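Local coordinates for RNA-binding protein 12 (Homo sapiens, PDB 2EK1) that probably binds RNA through its RNA recognition motif and forms a disulfide-linked dimer whose beta sheet runs on across the interface, at residues Gln40-Pro43 with Gly44-Cys47; Phe64-Arg67 with Asp68-Thr71. One frame throughout, in Å; residues are numbered along the deposited sequence.

Interaction 1: residues Gln40-Pro43 with Gly44-Cys47; sequences QVIP and GSVC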
loop_
_atom_site.group_PDB
_atom_site.type_symbol
_atom_site.label_atom_id
_atom_site.label_comp_id
_atom_site.label_asym_id
_atom_site.label_seq_id
_atom_site.Cartn_x
_atom_site.Cartn_y
_atom_site.Cartn_z
ATOM N N GLN A 40 13.226 12.670 -2.339
ATOM C CA GLN A 40 13.719 11.538 -1.501
ATOM C C GLN A 40 12.731 10.461 -0.968
ATOM O O GLN A 40 12.834 9.852 0.122
ATOM C CB GLN A 40 14.554 12.104 -0.369
ATOM C CG GLN A 40 15.806 12.888 -0.831
ATOM C CD GLN A 40 15.526 14.059 -1.807
ATOM O OE1 GLN A 40 16.043 14.076 -2.932
ATOM N NE2 GLN A 40 14.714 15.020 -1.380
ATOM N N VAL A 41 11.748 10.213 -1.798
ATOM C CA VAL A 41 10.801 9.186 -1.532
ATOM C C VAL A 41 11.652 7.926 -1.680
ATOM O O VAL A 41 12.501 7.854 -2.544
ATOM C CB VAL A 41 9.736 9.307 -2.643
ATOM C CG1 VAL A 41 10.309 8.847 -3.957
ATOM C CG2 VAL A 41 8.531 8.558 -2.328
ATOM N N ILE A 42 11.429 6.914 -0.863
ATOM C CA ILE A 42 12.131 5.672 -0.961
ATOM C C ILE A 42 11.574 4.966 -2.193
ATOM O O ILE A 42 10.363 4.614 -2.219
ATOM C CB ILE A 42 11.844 4.809 0.246
ATOM C CG1 ILE A 42 12.345 5.563 1.495
ATOM C CG2 ILE A 42 12.454 3.492 0.019
ATOM C CD1 ILE A 42 12.009 4.952 2.832
ATOM N N PRO A 43 12.449 4.655 -3.195
ATOM C CA PRO A 43 12.005 4.018 -4.435
ATOM C C PRO A 43 11.307 2.636 -4.522
ATOM O O PRO A 43 10.620 2.380 -5.548
ATOM C CB PRO A 43 13.251 4.171 -5.371
ATOM C CG PRO A 43 14.308 4.898 -4.529
ATOM C CD PRO A 43 13.918 4.559 -3.115
ATOM N N GLY A 44 11.409 1.790 -3.486
ATOM C CA GLY A 44 10.727 0.481 -3.479
ATOM C C GLY A 44 9.605 0.441 -2.415
ATOM O O GLY A 44 9.113 -0.649 -2.050
ATOM N N SER A 45 9.129 1.634 -1.991
ATOM C CA SER A 45 8.117 1.747 -0.916
ATOM C C SER A 45 6.724 1.997 -1.478
ATOM O O SER A 45 5.773 2.083 -0.708
ATOM C CB SER A 45 8.445 2.957 0.049
ATOM O OG SER A 45 8.124 4.231 -0.590
ATOM N N VAL A 46 6.577 2.122 -2.783
ATOM C CA VAL A 46 5.237 2.476 -3.280
ATOM C C VAL A 46 4.277 1.254 -3.250
ATOM O O VAL A 46 4.675 0.162 -3.713
ATOM C CB VAL A 46 5.283 2.910 -4.748
ATOM C CG1 VAL A 46 3.867 3.243 -5.233
ATOM C CG2 VAL A 46 6.214 4.130 -4.945
ATOM N N CYS A 47 3.055 1.423 -2.734
ATOM C CA CYS A 47 2.061 0.302 -2.838
ATOM C C CYS A 47 0.822 1.002 -3.359
ATOM O O CYS A 47 0.568 2.113 -2.965
ATOM C CB CYS A 47 1.827 -0.423 -1.487
ATOM S SG CYS A 47 0.793 0.519 -0.412
HETATM O O HOH W 1 8.098 1.162 -5.084
#
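S45 turns its hydroxyl back onto I42: with chi1 at 75°, OG sits between its own backbone N and carbonyl carbon, facing the carbonyl of the residue three positions earlier. The motif is a type I beta turn from I42 to S45, with P43 and G44 at its corners, in the loop joining helix 29-35 to strand 47-50 of the RNA recognition motif. One oxygen, I42 O, accepts twice from the same serine. S45 OG donates to it at 2.8 Å, in the carbonyl plane and on a lone pair, while S45 N closes the turn with a 3.2 Å bond to I42 O, coming from above that plane by 48°. Backbone and side chain thus grip the carbonyl from different directions. The I42 branch beside its carbonyl carbon, CG2, lies against the serine methylene, 4.0 Å from S45 CB; the other branch leads away from the turn. S45 OG is also hydrogen-bonded to A63 N, so its two partners, I42 O and A63 N, fix the hydroxyl, and I42 shares backbone bonding with A63, tying the turn to strand 59-64. Just beyond, C47 forms a disulfide with C47 of the second subunit. Across the turn a water bridges the two backbone segments, donating to P43 O at 2.8 Å and accepting from V46 N at 2.9 Å.

Interaction 2: residues Phe64-Arg67 with Asp68-Thr71; sequences FESR and DEAT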
loop_
_atom_site.group_PDB
_atom_site.type_symbol
_atom_site.label_atom_id
_atom_site.label_comp_id
_atom_site.label_asym_id
_atom_site.label_seq_id
_atom_site.Cartn_x
_atom_site.Cartn_y
_atom_site.Cartn_z
ATOM N N PHE A 64 9.227 7.846 3.072
ATOM C CA PHE A 64 10.376 8.709 3.012
ATOM C C PHE A 64 11.233 8.297 4.211
ATOM O O PHE A 64 10.719 7.774 5.253
ATOM C CB PHE A 64 9.917 10.181 3.198
ATOM C CG PHE A 64 8.973 10.651 2.135
ATOM C CD1 PHE A 64 9.448 11.327 0.996
ATOM C CD2 PHE A 64 7.648 10.381 2.225
ATOM C CE1 PHE A 64 8.601 11.723 -0.008
ATOM C CE2 PHE A 64 6.777 10.795 1.175
ATOM C CZ PHE A 64 7.261 11.463 0.074
ATOM N N GLU A 65 12.507 8.586 4.050
ATOM C CA GLU A 65 13.505 8.281 5.046
ATOM C C GLU A 65 13.311 8.914 6.383
ATOM O O GLU A 65 13.628 8.331 7.371
ATOM C CB GLU A 65 14.922 8.598 4.531
ATOM C CG GLU A 65 15.347 7.773 3.269
ATOM C CD GLU A 65 15.370 6.263 3.476
ATOM O OE1 GLU A 65 15.960 5.516 2.630
ATOM O OE2 GLU A 65 14.788 5.777 4.487
ATOM N N SER A 66 12.779 10.103 6.422
ATOM C CA SER A 66 12.568 10.764 7.708
ATOM C C SER A 66 11.151 11.372 7.812
ATOM O O SER A 66 10.447 11.548 6.778
ATOM C CB SER A 66 13.592 11.887 7.863
ATOM O OG SER A 66 13.402 12.835 6.830
ATOM N N ARG A 67 10.721 11.687 9.052
ATOM C CA ARG A 67 9.419 12.328 9.223
ATOM C C ARG A 67 9.469 13.722 8.601
ATOM O O ARG A 67 8.494 14.116 7.904
ATOM C CB ARG A 67 9.031 12.476 10.704
ATOM C CG ARG A 67 7.591 12.888 10.923
ATOM C CD ARG A 67 7.239 12.892 12.404
ATOM N NE ARG A 67 5.796 12.953 12.685
ATOM C CZ ARG A 67 4.951 11.911 12.573
ATOM N NH1 ARG A 67 5.414 10.724 12.179
ATOM N NH2 ARG A 67 3.648 12.037 12.889
ATOM N N ASP A 68 10.569 14.478 8.824
ATOM C CA ASP A 68 10.688 15.831 8.230
ATOM C C ASP A 68 10.552 15.757 6.696
ATOM O O ASP A 68 9.863 16.597 6.146
ATOM C CB ASP A 68 12.017 16.543 8.547
ATOM C CG ASP A 68 12.083 17.121 9.954
ATOM O OD1 ASP A 68 13.014 17.935 10.201
ATOM O OD2 ASP A 68 11.253 16.815 10.828
ATOM N N GLU A 69 11.162 14.789 6.003
ATOM C CA GLU A 69 10.987 14.751 4.526
ATOM C C GLU A 69 9.512 14.432 4.117
ATOM O O GLU A 69 9.003 15.041 3.169
ATOM C CB GLU A 69 11.971 13.772 3.860
ATOM C CG GLU A 69 13.437 14.325 3.872
ATOM C CD GLU A 69 14.432 13.175 3.792
ATOM O OE1 GLU A 69 15.138 13.042 2.810
ATOM O OE2 GLU A 69 14.486 12.378 4.739
ATOM N N ALA A 70 8.846 13.503 4.829
ATOM C CA ALA A 70 7.419 13.177 4.524
ATOM C C ALA A 70 6.569 14.463 4.669
ATOM O O ALA A 70 5.749 14.797 3.854
ATOM C CB ALA A 70 6.923 12.183 5.519
ATOM N N THR A 71 6.794 15.182 5.757
ATOM C CA THR A 71 6.108 16.443 5.990
ATOM C C THR A 71 6.310 17.473 4.918
ATOM O O THR A 71 5.330 18.064 4.478
ATOM C CB THR A 71 6.511 17.002 7.380
ATOM O OG1 THR A 71 5.949 16.129 8.369
ATOM C CG2 THR A 71 5.952 18.356 7.592
#
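From S66, still extended (phi -133°, psi 163°), the chain turns at R67 into helix 67-77, and the first helical bonds close back over this step. A70 N donates to S66 O at 3.2 Å, and T71 N to R67 O at 2.9 Å in a nearly straight bond; T71 OG1 adds a weak bond to the same R67 O. S66 is the N-cap. Its chi1 of 61° swings OG over the opening turn, where it accepts from E69 N at 3.1 Å, the capping bond for an amide of the first turn. E69, extended beyond CG, lays its carboxylate beside the cap: OE2 accepts from S66 OG, modelled at 2.4 Å, a length short enough to be doubtful in detail, and the same oxygen passes near E65 CB. On the inner side, the F64 ring lies obliquely against the helix. A70 CA makes an off-centre CH-pi contact 4.1 Å from the F64 ring centroid, and the A70 methyl lies against ring atom CD2, with CB to F64 CD2 at 3.8 Å. A serine in place of F64 would probably leave A70 without this aromatic cover and open a gap beside the start of the helix. F64, ending strand 59-64, also packs on I18 of the neighbouring strand 16-21; A70 reaches T16 and I18, and S66 O accepts from T16 OG1, so helix 67-77 starts close against strand 16-21.

How the interactions relate
Interaction 1 is a surface contact, whereas interaction 2 is partly buried, with F64 and A70 on its inner side and charged side chains outside. Both use a serine hydroxyl where the chain changes direction, each pairing with an oxygen and a backbone amide: in 40-47 a main-chain carbonyl and an amide of the neighbouring strand, in 64-71 a carboxylate and an amide of the first helical turn. Between its own two segments, interaction 2 alone has an aromatic contact. Both adjoin strand 59-64, one beside it and one at its end, and they touch directly: V41 CA lies 3.6 Å from F64 CD1, and I42 CD1 packs on E65. Q40 CB likewise meets E69 OE1, bringing the loop up to helix 67-77.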